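Local structure of RabGDI protein (Plasmodium falciparum 3D7, 3P1W) at residues I46-Y55 and T272-V280; T65-P73 and I405-S413. The protein probably acts as a Rab GDP-dissociation inhibitor, holding Rab GTPases in their GDP-bound form during vesicle transport. All blocks are in the same frame, centred on the assembly; numbering follows the deposited sequence.

In the fold
From the N terminus the chain runs through strand 20-26, helix 30-41 and strand 46-49, which with the loop after it makes the first half of contact 1. After the short strand 61-62 comes helix 64-71, which supplies the first half of contact 2. Contact 1 closes when 272-280 returns after 216 residues, many of them helical, and adds strand 273-274 to the Rossmann-like sheet that holds strands 20-26 and 46-49. Contact 2 closes later, when strand 405-418 of the second large sheet reaches helix 64-71. The two closures therefore cross. Their centres are about 25 Å apart and their nearest atoms about 7 Å; contact 1 pairs neighbouring strands within one sheet, and contact 2 sets helix 64-71 against the other.

Contact 1: I46-Y55 and T272-V280; sequences ILVLDRNPYY and TFMLNKNVV
V48 is gripped on both its backbone polar atoms in a short parallel pairing: its N donates to T272 O, and its O accepts M274 N at 2.8 Å. D50 N donates to M274 O at 2.9 Å. Beyond the strands the two loops are joined by two further backbone bonds. D50 O accepts K277 N at 2.9 Å, nearly straight at the hydrogen (170°) but from above the carbonyl plane, and N52 O accepts N276 N, also from above its plane. Strand 46-49 has strand 20-26 on its other edge, the parallel order of a Rossmann-like sheet, consistent with the family's clan, and helices 30-41 and 257-268 cover the face bearing V48 and F273. There V48 CG1 sits over the centre of the F273 ring, 3.8 Å from its centroid, while CG2 reaches CE1. Further along, L275 CD1 lies over the Y55 ring. The D50 carboxylate is divided: OD1 accepts N52 N in an Asx turn at the start of the loop, and OD2 meets T28 OG1. Water 1 donates to both R51 O and N276 OD1. R51 NE gives to water 2, which in turn donates to N278 OD1 (2.6 Å) and V279 O; the guanidinium's NH1 bonds S311 OG. K277 NZ forms a salt bridge with E299 OE1, its end leading away from 46-55.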
loop_
_atom_site.group_PDB
_atom_site.type_symbol
_atom_site.label_atom_id
_atom_site.label_comp_id
_atom_site.label_asym_id
_atom_site.label_seq_id
_atom_site.Cartn_x
_atom_site.Cartn_y
_atom_site.Cartn_z
ATOM N N ILE A 46 -14.531 14.797 -16.763
ATOM C CA ILE A 46 -13.178 14.961 -16.241
ATOM C C ILE A 46 -12.133 15.059 -17.344
ATOM O O ILE A 46 -12.344 14.592 -18.471
ATOM C CB ILE A 46 -12.773 13.779 -15.290
ATOM C CG1 ILE A 46 -12.570 12.462 -16.062
ATOM C CG2 ILE A 46 -13.811 13.586 -14.199
ATOM C CD1 ILE A 46 -12.067 11.273 -15.185
ATOM N N LEU A 47 -10.999 15.651 -16.982
ATOM C CA LEU A 47 -9.801 15.691 -17.817
ATOM C C LEU A 47 -8.654 15.262 -16.900
ATOM O O LEU A 47 -8.560 15.761 -15.779
ATOM C CB LEU A 47 -9.542 17.102 -18.306
ATOM C CG LEU A 47 -8.280 17.346 -19.148
ATOM C CD1 LEU A 47 -8.257 16.492 -20.416
ATOM C CD2 LEU A 47 -8.145 18.835 -19.513
ATOM N N VAL A 48 -7.792 14.370 -17.385
ATOM C CA VAL A 48 -6.632 13.891 -16.604
ATOM C C VAL A 48 -5.359 14.265 -17.349
ATOM O O VAL A 48 -5.214 13.891 -18.529
ATOM C CB VAL A 48 -6.710 12.362 -16.392
ATOM C CG1 VAL A 48 -5.518 11.860 -15.544
ATOM C CG2 VAL A 48 -8.050 12.006 -15.737
ATOM N N LEU A 49 -4.473 15.021 -16.689
ATOM C CA LEU A 49 -3.253 15.557 -17.294
ATOM C C LEU A 49 -2.038 15.149 -16.497
ATOM O O LEU A 49 -2.090 15.159 -15.264
ATOM C CB LEU A 49 -3.292 17.096 -17.300
ATOM C CG LEU A 49 -4.530 17.692 -17.962
ATOM C CD1 LEU A 49 -4.457 19.211 -17.910
ATOM C CD2 LEU A 49 -4.632 17.195 -19.389
ATOM N N ASP A 50 -0.938 14.852 -17.192
ATOM C CA ASP A 50 0.317 14.503 -16.548
ATOM C C ASP A 50 1.472 15.113 -17.323
ATOM O O ASP A 50 1.553 14.990 -18.558
ATOM C CB ASP A 50 0.451 12.967 -16.486
ATOM C CG ASP A 50 1.535 12.484 -15.497
ATOM O OD1 ASP A 50 2.578 13.140 -15.330
ATOM O OD2 ASP A 50 1.295 11.441 -14.873
ATOM N N ARG A 51 2.374 15.767 -16.603
ATOM C CA ARG A 51 3.547 16.373 -17.219
ATOM C C ARG A 51 4.524 15.351 -17.822
ATOM O O ARG A 51 5.285 15.680 -18.716
ATOM C CB ARG A 51 4.276 17.256 -16.207
ATOM C CG ARG A 51 4.997 16.495 -15.104
ATOM C CD ARG A 51 5.839 17.403 -14.204
ATOM N NE ARG A 51 5.031 18.157 -13.254
ATOM C CZ ARG A 51 4.610 17.710 -12.066
ATOM N NH1 ARG A 51 4.876 16.483 -11.649
ATOM N NH2 ARG A 51 3.901 18.508 -11.285
ATOM N N ASN A 52 4.511 14.126 -17.293
ATOM C CA ASN A 52 5.456 13.093 -17.668
ATOM C C ASN A 52 5.085 12.424 -18.982
ATOM O O ASN A 52 3.914 12.452 -19.378
ATOM C CB ASN A 52 5.498 12.007 -16.567
ATOM C CG ASN A 52 6.032 12.519 -15.240
ATOM O OD1 ASN A 52 6.890 13.401 -15.199
ATOM N ND2 ASN A 52 5.528 11.949 -14.140
ATOM N N PRO A 53 6.070 11.775 -19.643
ATOM C CA PRO A 53 5.795 10.979 -20.848
ATOM C C PRO A 53 5.369 9.526 -20.598
ATOM O O PRO A 53 5.196 8.780 -21.553
ATOM C CB PRO A 53 7.123 11.039 -21.625
ATOM C CG PRO A 53 8.170 11.204 -20.589
ATOM C CD PRO A 53 7.515 11.856 -19.363
ATOM N N TYR A 54 5.155 9.155 -19.335
ATOM C CA TYR A 54 4.748 7.803 -18.923
ATOM C C TYR A 54 3.648 7.970 -17.856
ATOM O O TYR A 54 3.581 9.006 -17.210
ATOM C CB TYR A 54 5.964 7.058 -18.320
ATOM C CG TYR A 54 6.601 7.815 -17.176
ATOM C CD1 TYR A 54 6.096 7.721 -15.881
ATOM C CD2 TYR A 54 7.682 8.652 -17.392
ATOM C CE1 TYR A 54 6.666 8.424 -14.834
ATOM C CE2 TYR A 54 8.267 9.360 -16.350
ATOM C CZ TYR A 54 7.756 9.244 -15.074
ATOM O OH TYR A 54 8.324 9.967 -14.044
ATOM N N TYR A 55 2.820 6.951 -17.658
ATOM C CA TYR A 55 1.778 6.965 -16.621
ATOM C C TYR A 55 2.361 6.557 -15.266
ATOM O O TYR A 55 3.377 5.876 -15.222
ATOM C CB TYR A 55 0.688 5.948 -16.939
ATOM C CG TYR A 55 -0.187 6.255 -18.127
ATOM C CD1 TYR A 55 -0.922 7.433 -18.188
ATOM C CD2 TYR A 55 -0.335 5.330 -19.155
ATOM C CE1 TYR A 55 -1.735 7.699 -19.254
ATOM C CE2 TYR A 55 -1.155 5.594 -20.236
ATOM C CZ TYR A 55 -1.849 6.776 -20.276
ATOM O OH TYR A 55 -2.663 7.048 -21.349
ATOM N N THR A 272 -10.665 11.716 -20.947
ATOM C CA THR A 272 -9.458 11.023 -21.375
ATOM C C THR A 272 -8.223 11.512 -20.642
ATOM O O THR A 272 -8.203 12.608 -20.050
ATOM C CB THR A 272 -9.165 11.149 -22.896
ATOM O OG1 THR A 272 -8.312 10.057 -23.295
ATOM C CG2 THR A 272 -8.481 12.500 -23.225
ATOM N N PHE A 273 -7.192 10.677 -20.714
ATOM C CA PHE A 273 -5.931 10.906 -20.015
ATOM C C PHE A 273 -4.975 11.512 -21.044
ATOM O O PHE A 273 -5.064 11.196 -22.248
ATOM C CB PHE A 273 -5.364 9.599 -19.485
ATOM C CG PHE A 273 -6.033 9.069 -18.217
ATOM C CD1 PHE A 273 -7.400 9.201 -17.991
ATOM C CD2 PHE A 273 -5.283 8.369 -17.281
ATOM C CE1 PHE A 273 -7.992 8.680 -16.852
ATOM C CE2 PHE A 273 -5.882 7.828 -16.130
ATOM C CZ PHE A 273 -7.234 7.992 -15.923
ATOM N N MET A 274 -4.105 12.412 -20.593
ATOM C CA MET A 274 -3.144 13.044 -21.483
ATOM C C MET A 274 -1.785 13.142 -20.838
ATOM O O MET A 274 -1.629 13.760 -19.789
ATOM C CB MET A 274 -3.603 14.457 -21.865
ATOM C CG MET A 274 -4.995 14.520 -22.466
ATOM S SD MET A 274 -5.318 16.158 -23.180
ATOM C CE MET A 274 -4.625 15.942 -24.833
ATOM N N LEU A 275 -0.791 12.576 -21.502
ATOM C CA LEU A 275 0.587 12.684 -21.059
ATOM C C LEU A 275 1.249 13.891 -21.695
ATOM O O LEU A 275 0.690 14.505 -22.601
ATOM C CB LEU A 275 1.359 11.412 -21.418
ATOM C CG LEU A 275 0.843 10.131 -20.761
ATOM C CD1 LEU A 275 1.530 8.910 -21.366
ATOM C CD2 LEU A 275 1.013 10.188 -19.234
ATOM N N ASN A 276 2.453 14.210 -21.231
ATOM C CA ASN A 276 3.250 15.314 -21.782
ATOM C C ASN A 276 2.538 16.666 -21.776
ATOM O O ASN A 276 2.767 17.508 -22.672
ATOM C CB ASN A 276 3.707 14.982 -23.205
ATOM C CG ASN A 276 4.494 13.705 -23.272
ATOM O OD1 ASN A 276 5.575 13.589 -22.670
ATOM N ND2 ASN A 276 3.963 12.730 -24.001
ATOM N N LYS A 277 1.690 16.877 -20.771
ATOM C CA LYS A 277 0.905 18.114 -20.641
ATOM C C LYS A 277 1.382 18.932 -19.457
ATOM O O LYS A 277 1.078 18.604 -18.303
ATOM C CB LYS A 277 -0.577 17.787 -20.478
ATOM C CG LYS A 277 -1.252 17.300 -21.752
ATOM C CD LYS A 277 -1.251 18.366 -22.848
ATOM C CE LYS A 277 -2.076 17.931 -24.044
ATOM N NZ LYS A 277 -1.637 18.651 -25.258
ATOM N N ASN A 278 2.152 19.979 -19.739
ATOM C CA ASN A 278 2.799 20.759 -18.689
ATOM C C ASN A 278 1.972 21.951 -18.181
ATOM O O ASN A 278 1.946 23.025 -18.781
ATOM C CB ASN A 278 4.180 21.236 -19.140
ATOM C CG ASN A 278 5.046 21.701 -17.969
ATOM O OD1 ASN A 278 5.000 21.126 -16.860
ATOM N ND2 ASN A 278 5.841 22.736 -18.205
ATOM N N VAL A 279 1.323 21.739 -17.052
ATOM C CA VAL A 279 0.559 22.774 -16.387
ATOM C C VAL A 279 1.524 23.794 -15.801
ATOM O O VAL A 279 2.519 23.424 -15.168
ATOM C CB VAL A 279 -0.326 22.139 -15.305
ATOM C CG1 VAL A 279 -1.111 23.187 -14.541
ATOM C CG2 VAL A 279 -1.256 21.140 -15.958
ATOM N N VAL A 280 1.273 25.069 -16.069
ATOM C CA VAL A 280 2.121 26.136 -15.539
ATOM C C VAL A 280 1.376 27.104 -14.611
ATOM O O VAL A 280 2.018 28.010 -14.047
ATOM C CB VAL A 280 2.852 26.921 -16.669
ATOM C CG1 VAL A 280 3.618 25.939 -17.579
ATOM C CG2 VAL A 280 1.889 27.815 -17.478
HETATM O O HOH W 1 6.886 15.047 -20.818
HETATM O O HOH W 2 3.497 20.469 -14.894
#

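Contact 2: T65-P73 and I405-S413; sequences TNLYNTFKP and IEEKFVKIS
F409 reaches from strand 407-413 into the side of helix 65-71, and L67, Y68, F71 and K72 surround it. Its CB lies over the centre of the F71 ring, 3.8 Å from the centroid. With CG beside the backbone N, the F409 edge is turned to the face of the F71 ring, planes 79° apart in an offset edge-to-face pair, and CD1 also meets F71 CB at 3.7 Å. CE1 is pressed from both faces, by L67 CG on one and K72 CE on the other. At the tip, CZ touches L67 CD2 and, at 3.8 Å, Y68 CE1, where F409 again presents an edge to an aromatic face. Y68, F71 and F409 thus form an aromatic cluster. K72 passes over the F409 ring and bends at chi4 (-56°), which brings NZ to K408 O at 3.0 Å. Water 4 accepts from K72 NZ and from K408 N and donates to E407 OE1, so it joins the lysine to a carboxylate whose direct salt bridge to NZ is long at 3.9 Å. Water 3 joins Y68 OH to E407 OE2, the latter bond weak. F71 CE1 meets V410 O at the ring edge. The helix axis crosses the strand at 60°, 9.5 Å away; strand 320-333 pairs antiparallel with this strand, while helices 391-394 and 396-400 touch V410 and K408 respectively, whose side chains point away from helix 65-71.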
loop_
_atom_site.group_PDB
_atom_site.type_symbol
_atom_site.label_atom_id
_atom_site.label_comp_id
_atom_site.label_asym_id
_atom_site.label_seq_id
_atom_site.Cartn_x
_atom_site.Cartn_y
_atom_site.Cartn_z
ATOM N N THR A 65 15.624 -0.660 -18.928
ATOM C CA THR A 65 16.174 0.591 -19.442
ATOM C C THR A 65 15.836 1.747 -18.522
ATOM O O THR A 65 16.692 2.554 -18.173
ATOM C CB THR A 65 15.669 0.876 -20.855
ATOM O OG1 THR A 65 16.178 -0.136 -21.722
ATOM C CG2 THR A 65 16.115 2.258 -21.358
ATOM N N ASN A 66 14.586 1.820 -18.104
ATOM C CA ASN A 66 14.164 2.964 -17.347
ATOM C C ASN A 66 14.610 2.875 -15.896
ATOM O O ASN A 66 14.948 3.886 -15.328
ATOM C CB ASN A 66 12.676 3.231 -17.548
ATOM C CG ASN A 66 12.388 3.772 -18.943
ATOM O OD1 ASN A 66 13.055 4.703 -19.423
ATOM N ND2 ASN A 66 11.426 3.177 -19.613
ATOM N N LEU A 67 14.709 1.663 -15.343
ATOM C CA LEU A 67 15.206 1.485 -13.982
ATOM C C LEU A 67 16.641 1.993 -13.934
ATOM O O LEU A 67 17.013 2.787 -13.062
ATOM C CB LEU A 67 15.125 0.009 -13.590
ATOM C CG LEU A 67 15.472 -0.409 -12.185
ATOM C CD1 LEU A 67 14.442 0.182 -11.199
ATOM C CD2 LEU A 67 15.537 -1.939 -12.100
ATOM N N TYR A 68 17.435 1.571 -14.924
ATOM C CA TYR A 68 18.836 1.951 -14.976
ATOM C C TYR A 68 19.013 3.425 -15.308
ATOM O O TYR A 68 19.860 4.089 -14.719
ATOM C CB TYR A 68 19.634 1.022 -15.942
ATOM C CG TYR A 68 20.230 -0.177 -15.227
ATOM C CD1 TYR A 68 19.436 -1.267 -14.855
ATOM C CD2 TYR A 68 21.573 -0.203 -14.878
ATOM C CE1 TYR A 68 19.965 -2.347 -14.140
ATOM C CE2 TYR A 68 22.109 -1.281 -14.184
ATOM C CZ TYR A 68 21.301 -2.344 -13.817
ATOM O OH TYR A 68 21.834 -3.404 -13.136
ATOM N N ASN A 69 18.218 3.954 -16.234
ATOM C CA ASN A 69 18.319 5.377 -16.570
ATOM C C ASN A 69 18.021 6.239 -15.360
ATOM O O ASN A 69 18.624 7.315 -15.185
ATOM C CB ASN A 69 17.378 5.763 -17.728
ATOM C CG ASN A 69 17.925 5.362 -19.103
ATOM O OD1 ASN A 69 19.061 4.897 -19.232
ATOM N ND2 ASN A 69 17.103 5.533 -20.139
ATOM N N THR A 70 17.072 5.772 -14.547
ATOM C CA THR A 70 16.582 6.527 -13.396
ATOM C C THR A 70 17.541 6.496 -12.223
ATOM O O THR A 70 17.806 7.523 -11.635
ATOM C CB THR A 70 15.179 6.013 -12.946
ATOM O OG1 THR A 70 14.241 6.225 -14.014
ATOM C CG2 THR A 70 14.711 6.719 -11.667
ATOM N N PHE A 71 18.072 5.322 -11.910
ATOM C CA PHE A 71 18.885 5.122 -10.723
ATOM C C PHE A 71 20.382 4.952 -10.988
ATOM O O PHE A 71 21.179 5.233 -10.111
ATOM C CB PHE A 71 18.436 3.849 -10.035
ATOM C CG PHE A 71 17.069 3.946 -9.361
ATOM C CD1 PHE A 71 16.960 4.421 -8.061
ATOM C CD2 PHE A 71 15.930 3.547 -10.019
ATOM C CE1 PHE A 71 15.687 4.479 -7.424
ATOM C CE2 PHE A 71 14.685 3.597 -9.408
ATOM C CZ PHE A 71 14.563 4.068 -8.117
ATOM N N LYS A 72 20.738 4.420 -12.160
ATOM C CA LYS A 72 22.146 4.101 -12.481
ATOM C C LYS A 72 22.472 4.537 -13.916
ATOM O O LYS A 72 22.871 3.736 -14.749
ATOM C CB LYS A 72 22.432 2.607 -12.298
ATOM C CG LYS A 72 22.215 2.039 -10.906
ATOM C CD LYS A 72 22.458 0.550 -10.869
ATOM C CE LYS A 72 22.185 -0.087 -9.498
ATOM N NZ LYS A 72 22.985 0.569 -8.411
ATOM N N PRO A 73 22.285 5.823 -14.215
ATOM C CA PRO A 73 22.407 6.349 -15.549
ATOM C C PRO A 73 23.808 6.273 -16.143
ATOM O O PRO A 73 23.937 6.419 -17.343
ATOM C CB PRO A 73 21.981 7.815 -15.391
ATOM C CG PRO A 73 22.296 8.142 -14.021
ATOM C CD PRO A 73 21.870 6.879 -13.277
ATOM N N ILE A 405 22.457 -9.893 -2.533
ATOM C CA ILE A 405 21.805 -8.854 -3.311
ATOM C C ILE A 405 22.671 -8.498 -4.506
ATOM O O ILE A 405 23.828 -8.109 -4.344
ATOM C CB ILE A 405 21.543 -7.574 -2.462
ATOM C CG1 ILE A 405 20.627 -7.908 -1.274
ATOM C CG2 ILE A 405 20.980 -6.432 -3.349
ATOM C CD1 ILE A 405 20.659 -6.871 -0.120
ATOM N N GLU A 406 22.111 -8.597 -5.710
ATOM C CA GLU A 406 22.910 -8.280 -6.925
ATOM C C GLU A 406 23.044 -6.792 -7.155
ATOM O O GLU A 406 24.125 -6.299 -7.511
ATOM C CB GLU A 406 22.312 -8.927 -8.171
ATOM C CG GLU A 406 22.243 -10.430 -8.083
ATOM C CD GLU A 406 21.803 -11.108 -9.367
ATOM O OE1 GLU A 406 21.517 -10.434 -10.379
ATOM O OE2 GLU A 406 21.730 -12.346 -9.347
ATOM N N GLU A 407 21.928 -6.084 -7.014
ATOM C CA GLU A 407 21.871 -4.639 -7.232
ATOM C C GLU A 407 20.842 -3.999 -6.305
ATOM O O GLU A 407 19.831 -4.625 -5.957
ATOM C CB GLU A 407 21.453 -4.312 -8.664
ATOM C CG GLU A 407 22.364 -4.846 -9.778
ATOM C CD GLU A 407 23.750 -4.242 -9.788
ATOM O OE1 GLU A 407 23.960 -3.151 -9.200
ATOM O OE2 GLU A 407 24.637 -4.845 -10.443
ATOM N N LYS A 408 21.106 -2.749 -5.935
ATOM C CA LYS A 408 20.218 -1.934 -5.104
ATOM C C LYS A 408 19.862 -0.642 -5.844
ATOM O O LYS A 408 20.722 0.014 -6.444
ATOM C CB LYS A 408 20.892 -1.532 -3.801
ATOM C CG LYS A 408 21.038 -2.643 -2.794
ATOM C CD LYS A 408 21.923 -2.187 -1.632
ATOM C CE LYS A 408 22.375 -3.389 -0.774
ATOM N NZ LYS A 408 23.293 -2.938 0.337
ATOM N N PHE A 409 18.600 -0.289 -5.792
ATOM C CA PHE A 409 18.106 0.955 -6.359
ATOM C C PHE A 409 17.345 1.721 -5.243
ATOM O O PHE A 409 16.252 1.326 -4.871
ATOM C CB PHE A 409 17.174 0.642 -7.519
ATOM C CG PHE A 409 17.753 -0.290 -8.549
ATOM C CD1 PHE A 409 18.292 0.210 -9.715
ATOM C CD2 PHE A 409 17.783 -1.673 -8.340
ATOM C CE1 PHE A 409 18.821 -0.633 -10.698
ATOM C CE2 PHE A 409 18.330 -2.522 -9.294
ATOM C CZ PHE A 409 18.853 -1.994 -10.494
ATOM N N VAL A 410 17.947 2.774 -4.711
ATOM C CA VAL A 410 17.450 3.457 -3.541
ATOM C C VAL A 410 16.806 4.788 -3.884
ATOM O O VAL A 410 17.364 5.564 -4.679
ATOM C CB VAL A 410 18.563 3.774 -2.547
ATOM C CG1 VAL A 410 17.963 4.526 -1.353
ATOM C CG2 VAL A 410 19.269 2.487 -2.094
ATOM N N LYS A 411 15.624 5.049 -3.324
ATOM C CA LYS A 411 14.927 6.328 -3.516
ATOM C C LYS A 411 14.397 6.819 -2.176
ATOM O O LYS A 411 13.688 6.094 -1.456
ATOM C CB LYS A 411 13.771 6.208 -4.521
ATOM C CG LYS A 411 13.138 7.526 -4.886
ATOM C CD LYS A 411 12.096 7.309 -5.984
ATOM C CE LYS A 411 11.412 8.619 -6.370
ATOM N NZ LYS A 411 10.478 8.359 -7.481
ATOM N N ILE A 412 14.784 8.037 -1.828
ATOM C CA ILE A 412 14.286 8.687 -0.636
ATOM C C ILE A 412 13.372 9.837 -1.042
ATOM O O ILE A 412 13.745 10.678 -1.891
ATOM C CB ILE A 412 15.434 9.190 0.250
ATOM C CG1 ILE A 412 16.292 8.019 0.728
ATOM C CG2 ILE A 412 14.867 9.981 1.460
ATOM C CD1 ILE A 412 17.688 8.457 1.300
ATOM N N SER A 413 12.158 9.837 -0.520
ATOM C CA SER A 413 11.134 10.809 -0.936
ATOM C C SER A 413 10.549 11.551 0.275
ATOM O O SER A 413 10.357 10.960 1.355
ATOM C CB SER A 413 10.005 10.093 -1.683
ATOM O OG SER A 413 10.470 9.404 -2.838
HETATM O O HOH W 3 24.409 -3.192 -12.670
HETATM O O HOH W 4 23.654 -1.706 -6.748
#